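Local atomic coordinates of ESAT-6-like protein MAB_3113 (Mycobacterium abscessus, PDB entry 4I0X), a protein that is of unknown function but forms a complex with its partner ESAT-6-like protein MAB_3112 and, as a WXG100-family protein, is probably secreted. Residues F11-I16 against T85-Y90; H15-Q18 against A23-F26; D35-R40 against K63-A68. The protein carries 4 engineered substitutions. One frame throughout, in Å; residues are numbered along the deposited sequence.

Contact 1 of 3, residues F11-I16 against T85-Y90; sequences FDLDHI and TAHGAY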
loop_
_atom_site.group_PDB
_atom_site.type_symbol
_atom_site.label_atom_id
_atom_site.label_comp_id
_atom_site.label_asym_id
_atom_site.label_seq_id
_atom_site.Cartn_x
_atom_site.Cartn_y
_atom_site.Cartn_z
ATOM N N PHE B 11 1.555 -12.847 -25.860
ATOM C CA PHE B 11 1.844 -13.304 -24.517
ATOM C C PHE B 11 2.279 -12.127 -23.636
ATOM O O PHE B 11 1.865 -12.007 -22.482
ATOM C CB PHE B 11 2.930 -14.366 -24.572
ATOM C CG PHE B 11 3.340 -14.894 -23.216
ATOM C CD1 PHE B 11 4.283 -14.232 -22.472
ATOM C CD2 PHE B 11 2.771 -16.035 -22.697
ATOM C CE1 PHE B 11 4.662 -14.707 -21.211
ATOM C CE2 PHE B 11 3.146 -16.522 -21.447
ATOM C CZ PHE B 11 4.090 -15.862 -20.713
ATOM N N ASP B 12 3.125 -11.257 -24.189
ATOM C CA ASP B 12 3.686 -10.141 -23.422
ATOM C C ASP B 12 2.605 -9.208 -22.931
ATOM O O ASP B 12 2.647 -8.770 -21.803
ATOM C CB ASP B 12 4.721 -9.373 -24.237
ATOM C CG ASP B 12 5.943 -10.182 -24.481
ATOM O OD1 ASP B 12 6.239 -11.026 -23.621
ATOM O OD2 ASP B 12 6.594 -10.004 -25.522
ATOM N N LEU B 13 1.586 -8.966 -23.745
ATOM C CA LEU B 13 0.497 -8.098 -23.293
ATOM C C LEU B 13 -0.326 -8.785 -22.213
ATOM O O LEU B 13 -0.755 -8.141 -21.285
ATOM C CB LEU B 13 -0.391 -7.694 -24.464
ATOM C CG LEU B 13 0.358 -6.895 -25.532
ATOM C CD1 LEU B 13 -0.516 -6.653 -26.777
ATOM C CD2 LEU B 13 0.760 -5.630 -24.968
ATOM N N ASP B 14 -0.558 -10.090 -22.340
ATOM C CA ASP B 14 -1.221 -10.829 -21.266
ATOM C C ASP B 14 -0.398 -10.816 -19.964
ATOM O O ASP B 14 -0.950 -10.713 -18.873
ATOM C CB ASP B 14 -1.574 -12.243 -21.695
ATOM C CG ASP B 14 -2.850 -12.290 -22.521
ATOM O OD1 ASP B 14 -3.640 -11.327 -22.427
ATOM O OD2 ASP B 14 -3.046 -13.259 -23.292
ATOM N N HIS B 15 0.923 -10.886 -20.084
ATOM C CA HIS B 15 1.797 -10.823 -18.931
ATOM C C HIS B 15 1.668 -9.453 -18.220
ATOM O O HIS B 15 1.490 -9.374 -17.004
ATOM C CB HIS B 15 3.232 -11.079 -19.355
ATOM C CG HIS B 15 4.139 -11.324 -18.210
ATOM N ND1 HIS B 15 5.511 -11.277 -18.321
ATOM C CD2 HIS B 15 3.875 -11.572 -16.907
ATOM C CE1 HIS B 15 6.052 -11.527 -17.143
ATOM N NE2 HIS B 15 5.080 -11.685 -16.262
ATOM N N ILE B 16 1.678 -8.380 -18.996
ATOM C CA ILE B 16 1.493 -7.030 -18.443
ATOM C C ILE B 16 0.177 -6.937 -17.692
ATOM O O ILE B 16 0.112 -6.421 -16.585
ATOM C CB ILE B 16 1.517 -5.968 -19.579
ATOM C CG1 ILE B 16 2.902 -5.933 -20.203
ATOM C CG2 ILE B 16 1.109 -4.583 -19.037
ATOM C CD1 ILE B 16 2.998 -5.264 -21.493
ATOM N N THR B 85 -3.013 1.539 -22.729
ATOM C CA THR B 85 -2.363 2.069 -23.921
ATOM C C THR B 85 -1.681 0.970 -24.703
ATOM O O THR B 85 -1.734 0.965 -25.907
ATOM C CB THR B 85 -1.307 3.157 -23.596
ATOM O OG1 THR B 85 -1.970 4.285 -23.069
ATOM C CG2 THR B 85 -0.575 3.637 -24.839
ATOM N N ALA B 86 -1.024 0.061 -24.005
ATOM C CA ALA B 86 -0.352 -1.050 -24.655
ATOM C C ALA B 86 -1.358 -1.986 -25.361
ATOM O O ALA B 86 -1.027 -2.501 -26.421
ATOM C CB ALA B 86 0.515 -1.820 -23.662
ATOM N N HIS B 87 -2.567 -2.155 -24.795
ATOM C CA HIS B 87 -3.610 -3.060 -25.330
ATOM C C HIS B 87 -4.412 -2.445 -26.479
ATOM O O HIS B 87 -5.269 -3.104 -27.028
ATOM C CB HIS B 87 -4.666 -3.437 -24.256
ATOM C CG HIS B 87 -4.120 -4.139 -23.056
ATOM N ND1 HIS B 87 -3.217 -5.179 -23.141
ATOM C CD2 HIS B 87 -4.364 -3.964 -21.736
ATOM C CE1 HIS B 87 -2.913 -5.600 -21.925
ATOM N NE2 HIS B 87 -3.599 -4.881 -21.054
ATOM N N GLY B 88 -4.180 -1.177 -26.808
ATOM C CA GLY B 88 -5.005 -0.477 -27.773
ATOM C C GLY B 88 -6.164 0.397 -27.238
ATOM O O GLY B 88 -6.972 0.938 -28.022
ATOM N N ALA B 89 -6.269 0.540 -25.929
ATOM C CA ALA B 89 -7.387 1.299 -25.337
ATOM C C ALA B 89 -6.907 2.713 -24.975
ATOM O O ALA B 89 -6.887 3.120 -23.832
ATOM C CB ALA B 89 -7.947 0.560 -24.111
ATOM N N TYR B 90 -6.552 3.450 -26.010
ATOM C CA TYR B 90 -5.984 4.787 -25.919
ATOM C C TYR B 90 -6.980 5.803 -25.385
ATOM O O TYR B 90 -6.675 6.475 -24.409
ATOM C CB TYR B 90 -5.503 5.221 -27.313
ATOM C CG TYR B 90 -4.721 4.153 -28.027
ATOM C CD1 TYR B 90 -3.403 3.894 -27.665
ATOM C CD2 TYR B 90 -5.282 3.407 -29.077
ATOM C CE1 TYR B 90 -2.657 2.921 -28.285
ATOM C CE2 TYR B 90 -4.525 2.394 -29.737
ATOM C CZ TYR B 90 -3.205 2.166 -29.329
ATOM O OH TYR B 90 -2.396 1.183 -29.915
#

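Contact 2 of 3, residues H15-Q18 against A23-F26; sequences HIEQ and ARGF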
loop_
_atom_site.group_PDB
_atom_site.type_symbol
_atom_site.label_atom_id
_atom_site.label_comp_id
_atom_site.label_asym_id
_atom_site.label_seq_id
_atom_site.Cartn_x
_atom_site.Cartn_y
_atom_site.Cartn_z
ATOM N N HIS B 15 0.923 -10.886 -20.084
ATOM C CA HIS B 15 1.797 -10.823 -18.931
ATOM C C HIS B 15 1.668 -9.453 -18.220
ATOM O O HIS B 15 1.490 -9.374 -17.004
ATOM C CB HIS B 15 3.232 -11.079 -19.355
ATOM C CG HIS B 15 4.139 -11.324 -18.210
ATOM N ND1 HIS B 15 5.511 -11.277 -18.321
ATOM C CD2 HIS B 15 3.875 -11.572 -16.907
ATOM C CE1 HIS B 15 6.052 -11.527 -17.143
ATOM N NE2 HIS B 15 5.080 -11.685 -16.262
ATOM N N ILE B 16 1.678 -8.380 -18.996
ATOM C CA ILE B 16 1.493 -7.030 -18.443
ATOM C C ILE B 16 0.177 -6.937 -17.692
ATOM O O ILE B 16 0.112 -6.421 -16.585
ATOM C CB ILE B 16 1.517 -5.968 -19.579
ATOM C CG1 ILE B 16 2.902 -5.933 -20.203
ATOM C CG2 ILE B 16 1.109 -4.583 -19.037
ATOM C CD1 ILE B 16 2.998 -5.264 -21.493
ATOM N N GLU B 17 -0.884 -7.414 -18.330
ATOM C CA GLU B 17 -2.196 -7.388 -17.731
ATOM C C GLU B 17 -2.261 -8.193 -16.420
ATOM O O GLU B 17 -2.873 -7.728 -15.454
ATOM C CB GLU B 17 -3.276 -7.850 -18.702
ATOM C CG GLU B 17 -4.670 -7.863 -18.076
ATOM C CD GLU B 17 -5.086 -6.476 -17.539
ATOM O OE1 GLU B 17 -4.580 -5.444 -18.058
ATOM O OE2 GLU B 17 -5.902 -6.420 -16.589
ATOM N N GLN B 18 -1.619 -9.361 -16.372
ATOM C CA GLN B 18 -1.545 -10.158 -15.139
ATOM C C GLN B 18 -0.787 -9.453 -13.990
ATOM O O GLN B 18 -1.219 -9.499 -12.858
ATOM C CB GLN B 18 -0.962 -11.568 -15.430
ATOM C CG GLN B 18 -0.672 -12.432 -14.223
ATOM C CD GLN B 18 -1.857 -12.634 -13.267
ATOM O OE1 GLN B 18 -1.663 -12.875 -12.059
ATOM N NE2 GLN B 18 -3.079 -12.587 -13.808
ATOM N N ALA B 23 -1.074 -6.000 -8.991
ATOM C CA ALA B 23 -0.904 -4.678 -8.378
ATOM C C ALA B 23 -2.251 -4.104 -7.913
ATOM O O ALA B 23 -2.318 -3.408 -6.921
ATOM C CB ALA B 23 -0.244 -3.708 -9.368
ATOM N N ARG B 24 -3.310 -4.371 -8.655
ATOM C CA ARG B 24 -4.646 -4.007 -8.255
ATOM C C ARG B 24 -5.147 -4.807 -7.027
ATOM O O ARG B 24 -5.726 -4.263 -6.112
ATOM C CB ARG B 24 -5.567 -4.158 -9.447
ATOM C CG ARG B 24 -7.015 -3.868 -9.179
ATOM C CD ARG B 24 -7.837 -4.206 -10.422
ATOM N NE ARG B 24 -7.127 -3.772 -11.618
ATOM C CZ ARG B 24 -6.775 -4.538 -12.645
ATOM N NH1 ARG B 24 -7.086 -5.827 -12.699
ATOM N NH2 ARG B 24 -6.123 -3.986 -13.656
ATOM N N GLY B 25 -4.863 -6.090 -7.001
ATOM C CA GLY B 25 -5.159 -6.938 -5.875
ATOM C C GLY B 25 -4.421 -6.467 -4.651
ATOM O O GLY B 25 -4.957 -6.494 -3.548
ATOM N N PHE B 26 -3.199 -6.017 -4.846
ATOM C CA PHE B 26 -2.411 -5.518 -3.727
ATOM C C PHE B 26 -3.009 -4.212 -3.189
ATOM O O PHE B 26 -3.193 -4.075 -1.994
ATOM C CB PHE B 26 -0.975 -5.297 -4.162
ATOM C CG PHE B 26 -0.077 -4.853 -3.068
ATOM C CD1 PHE B 26 0.296 -5.724 -2.065
ATOM C CD2 PHE B 26 0.412 -3.576 -3.049
ATOM C CE1 PHE B 26 1.150 -5.305 -1.048
ATOM C CE2 PHE B 26 1.281 -3.155 -2.033
ATOM C CZ PHE B 26 1.645 -4.034 -1.043
#

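Contact 3 of 3, residues D35-R40 against K63-A68; sequences DQLESR and KEWMDA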
loop_
_atom_site.group_PDB
_atom_site.type_symbol
_atom_site.label_atom_id
_atom_site.label_comp_id
_atom_site.label_asym_id
_atom_site.label_seq_id
_atom_site.Cartn_x
_atom_site.Cartn_y
_atom_site.Cartn_z
ATOM N N ASP B 35 -8.483 0.315 6.205
ATOM C CA ASP B 35 -9.846 0.654 6.588
ATOM C C ASP B 35 -10.254 -0.014 7.899
ATOM O O ASP B 35 -10.925 0.594 8.751
ATOM C CB ASP B 35 -10.836 0.221 5.484
ATOM C CG ASP B 35 -10.928 1.212 4.347
ATOM O OD1 ASP B 35 -10.050 2.097 4.234
ATOM O OD2 ASP B 35 -11.889 1.096 3.547
ATOM N N GLN B 36 -9.880 -1.284 8.048
ATOM C CA GLN B 36 -10.267 -2.037 9.241
ATOM C C GLN B 36 -9.513 -1.490 10.461
ATOM O O GLN B 36 -10.069 -1.318 11.550
ATOM C CB GLN B 36 -9.995 -3.536 9.029
ATOM C CG GLN B 36 -10.319 -4.340 10.242
ATOM C CD GLN B 36 -10.169 -5.857 10.062
ATOM O OE1 GLN B 36 -10.085 -6.382 8.942
ATOM N NE2 GLN B 36 -10.137 -6.565 11.196
ATOM N N LEU B 37 -8.239 -1.202 10.258
ATOM C CA LEU B 37 -7.385 -0.631 11.294
ATOM C C LEU B 37 -7.894 0.742 11.733
ATOM O O LEU B 37 -8.036 0.998 12.931
ATOM C CB LEU B 37 -5.958 -0.516 10.763
ATOM C CG LEU B 37 -4.903 0.082 11.686
ATOM C CD1 LEU B 37 -5.002 -0.542 13.048
ATOM C CD2 LEU B 37 -3.522 -0.139 11.076
ATOM N N GLU B 38 -8.178 1.617 10.765
ATOM C CA GLU B 38 -8.653 2.970 11.068
ATOM C C GLU B 38 -9.967 2.907 11.833
ATOM O O GLU B 38 -10.164 3.647 12.801
ATOM C CB GLU B 38 -8.855 3.798 9.792
ATOM C CG GLU B 38 -7.609 4.092 9.010
ATOM C CD GLU B 38 -7.865 4.750 7.630
ATOM O OE1 GLU B 38 -9.042 4.920 7.238
ATOM O OE2 GLU B 38 -6.870 5.071 6.928
ATOM N N SER B 39 -10.864 2.027 11.394
ATOM C CA SER B 39 -12.162 1.883 12.013
ATOM C C SER B 39 -12.048 1.466 13.494
ATOM O O SER B 39 -12.756 2.002 14.360
ATOM C CB SER B 39 -12.996 0.882 11.188
ATOM O OG SER B 39 -14.093 0.368 11.909
ATOM N N ARG B 40 -11.172 0.514 13.800
ATOM C CA ARG B 40 -11.037 0.049 15.185
ATOM C C ARG B 40 -10.277 1.053 16.031
ATOM O O ARG B 40 -10.626 1.290 17.194
ATOM C CB ARG B 40 -10.380 -1.330 15.243
ATOM C CG ARG B 40 -11.208 -2.368 14.566
ATOM C CD ARG B 40 -10.389 -3.574 14.257
ATOM N NE ARG B 40 -10.021 -4.266 15.484
ATOM C CZ ARG B 40 -9.279 -5.365 15.520
ATOM N NH1 ARG B 40 -8.832 -5.894 14.386
ATOM N NH2 ARG B 40 -8.976 -5.922 16.688
ATOM N N LYS B 63 -1.945 9.868 9.214
ATOM C CA LYS B 63 -1.643 10.853 8.219
ATOM C C LYS B 63 -0.675 10.240 7.204
ATOM O O LYS B 63 -0.877 10.363 6.027
ATOM C CB LYS B 63 -1.085 12.120 8.863
ATOM C CG LYS B 63 -0.734 13.241 7.857
ATOM C CD LYS B 63 -1.916 13.595 6.942
ATOM C CE LYS B 63 -1.689 14.931 6.192
ATOM N NZ LYS B 63 -1.642 16.103 7.150
ATOM N N GLU B 64 0.356 9.542 7.669
ATOM C CA GLU B 64 1.355 9.018 6.749
ATOM C C GLU B 64 0.748 7.969 5.843
ATOM O O GLU B 64 0.951 7.993 4.624
ATOM C CB GLU B 64 2.564 8.444 7.492
ATOM C CG GLU B 64 3.374 9.483 8.171
ATOM C CD GLU B 64 4.283 8.920 9.238
ATOM O OE1 GLU B 64 4.810 9.716 10.060
ATOM O OE2 GLU B 64 4.478 7.683 9.246
ATOM N N TRP B 65 -0.021 7.046 6.399
ATOM C CA TRP B 65 -0.498 5.994 5.533
ATOM C C TRP B 65 -1.609 6.404 4.598
ATOM O O TRP B 65 -1.766 5.801 3.550
ATOM C CB TRP B 65 -0.837 4.719 6.286
ATOM C CG TRP B 65 -2.040 4.658 7.135
ATOM C CD1 TRP B 65 -3.315 4.866 6.782
ATOM C CD2 TRP B 65 -2.052 4.260 8.507
ATOM N NE1 TRP B 65 -4.148 4.632 7.862
ATOM C CE2 TRP B 65 -3.381 4.263 8.932
ATOM C CE3 TRP B 65 -1.047 3.914 9.421
ATOM C CZ2 TRP B 65 -3.745 3.944 10.233
ATOM C CZ3 TRP B 65 -1.407 3.606 10.702
ATOM C CH2 TRP B 65 -2.745 3.613 11.098
ATOM N N MET B 66 -2.354 7.439 4.981
ATOM C CA MET B 66 -3.419 7.983 4.170
ATOM C C MET B 66 -2.803 8.689 2.968
ATOM O O MET B 66 -3.243 8.510 1.848
ATOM C CB MET B 66 -4.245 8.987 4.983
ATOM C CG MET B 66 -5.438 9.578 4.263
ATOM S SD MET B 66 -6.412 10.634 5.367
ATOM C CE MET B 66 -5.421 12.134 5.340
ATOM N N ASP B 67 -1.806 9.524 3.199
ATOM C CA ASP B 67 -1.187 10.205 2.084
ATOM C C ASP B 67 -0.500 9.177 1.218
ATOM O O ASP B 67 -0.533 9.275 -0.018
ATOM C CB ASP B 67 -0.196 11.265 2.560
ATOM C CG ASP B 67 -0.882 12.471 3.187
ATOM O OD1 ASP B 67 -2.088 12.676 2.910
ATOM O OD2 ASP B 67 -0.216 13.200 3.963
ATOM N N ALA B 68 0.120 8.174 1.847
ATOM C CA ALA B 68 0.782 7.103 1.079
ATOM C C ALA B 68 -0.195 6.242 0.278
ATOM O O ALA B 68 0.072 5.876 -0.867
ATOM C CB ALA B 68 1.600 6.240 1.989
#

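Contact 1 of 3, residues F11-I16 against T85-Y90
L13 meets A86 and H87 where the two antiparallel helices of the WXG100 hairpin come together at its open end, the start of helix 11-47 lying beside the finish of helix 52-87. The backbones are close here, the CA atoms of L13 and H87 being 6.8 Å apart. A86 supplies the apolar half. Its methyl group faces the first helix and receives one branch of the leucine, L13 CD2 to A86 CB being 4.0 Å, while A86 O lies 3.9 Å from L13 CD2. One helical turn further along the first helix, I16 leans on A83, and W37 of the MAB_3112 chain covers both I16 and A86.

H87 follows, reaching across the gap with its imidazole. With CG beside the backbone N and anti to the carbonyl carbon (chi1 -60°), the ring approaches the first helix edge-on: CE1 comes to 3.4 Å from L13 O, which lies in the ring plane, and ND1 flanks L13 CB at 4.0 Å. NE2 is within hydrogen-bonding distance of E17 OE1, a probable bond that would restrain the turn of the ring, and F9 meets the imidazole with its own ring.

At G88 the chain leaves the helix through a Schellman motif, its phi positive at 96° and its N weakly bonded to T85 O. Y90 then folds back, and G88 C lies 3.5 Å above one face of its ring, offset toward the rim.

Contact 2 of 3, residues H15-Q18 against A23-F26
E17 and R24 lie two turns apart on helix 11-47, and the charged ends of their side chains approach each other along its surface in the N-terminal half of the WXG100 helical hairpin.

The ionic part is a single, long salt bridge. E17 OE2 stands 3.8 Å from R24 NH2 and, a little further off, 4.1 Å from NH1, so one carboxylate oxygen faces the end of the guanidinium that carries both terminal nitrogens. It comes in at the edge of that group and in its plane; the carboxylate and guanidinium planes differ by just 17°. Bends in both chains make this possible. The CB of E17 is directed away from R24, and the turn at chi2 (58°) points the carboxylate toward R24, whose long side chain runs back along the helix and covers most of the gap. R24 starts out toward E17 and runs extended as far as CD, where a bend at chi3 (-41°) turns the guanidinium so that its NH1/NH2 edge faces E17.

Stronger polar partners lie on the second helix. R24 forms a salt bridge through NE with E80 and, since E17 OE1 is already engaged by H87, both ends of the pair are tied to helix 52-87.

The apolar neighbours serve the fold in another way: I16 and A23 rest on helix 52-87, while F26 packs on L26 of the MAB_3112 chain.

E17 OE2 thus meets a guanidinium already engaged through NE with E80 and with a further partner on NH2, at a distance better described as electrostatic than as a hydrogen bond. The link within the helix is therefore likely to be a secondary one, belonging to a wider polar network that joins the two helices along this face of the hairpin.

Contact 3 of 3, residues D35-R40 against K63-A68
The indole of W65 against L37 and E38 makes a buried contact between the two arms of the WXG100 helical hairpin, joining the later half of helix 11-47 to the earlier half of helix 52-87. The arms run antiparallel, and the nearest backbone pair, E38 and M66, has its CA atoms 10.0 Å apart, a spacing that the large tryptophan side chain spans.

W65 takes the crowded position, CG lying between the backbone N and the carbonyl carbon (chi1 72°), and its six-membered ring extends toward the first helix. L37 meets the far corner of that ring obliquely: its CD2 methyl is 3.8 Å from W65 CH2. On its other contacts L37 turns to the neighbouring subunit, where it packs on L63 of the MAB_3112 chain, so this leucine lies where the hairpin meets its partner. H62 puts its ring against W65 at a steep angle, and E38 also touches Y58 and H62.

E38 brings the polar part. Its chain, extended beyond CG, runs antiparallel to the indole along its NE1-CZ2 edge, CG lying in the ring plane and 3.7 Å from NE1. The carboxylate is nearly coplanar with the indole, and W65 NE1 donates a hydrogen bond to it. The N-H of a buried ring is thereby satisfied, and the bond would fix the rotation of the indole while L37 packs further along the same side, at CH2. The acceptor, E38 OE2, uses the anti lone pair, the one pointing away from its sister oxygen; it lies 2.9 Å from W65 NE1, only 1° out of the ring plane, with an N-H...O angle of 151°.

How the contacts relate
Contacts 1 and 3 both join helix 11-47 to helix 52-87, but on opposite sides of the chain's centre: contact 3 is buried, contacts 1 and 2 lie at the surface, and the centres of contacts 1 and 3 are about 33 Å apart. Contact 2 is different in kind, staying within helix 11-47. It shares H15 and I16 with contact 1 and touches it through H87 and E17, so charge and packing adjoin at that end of the hairpin. The chemistry follows location: an indole-to-carboxylate hydrogen bond beside apolar packing in contact 3, an alanine and an imidazole edge in contact 1, and one long ionic link in contact 2.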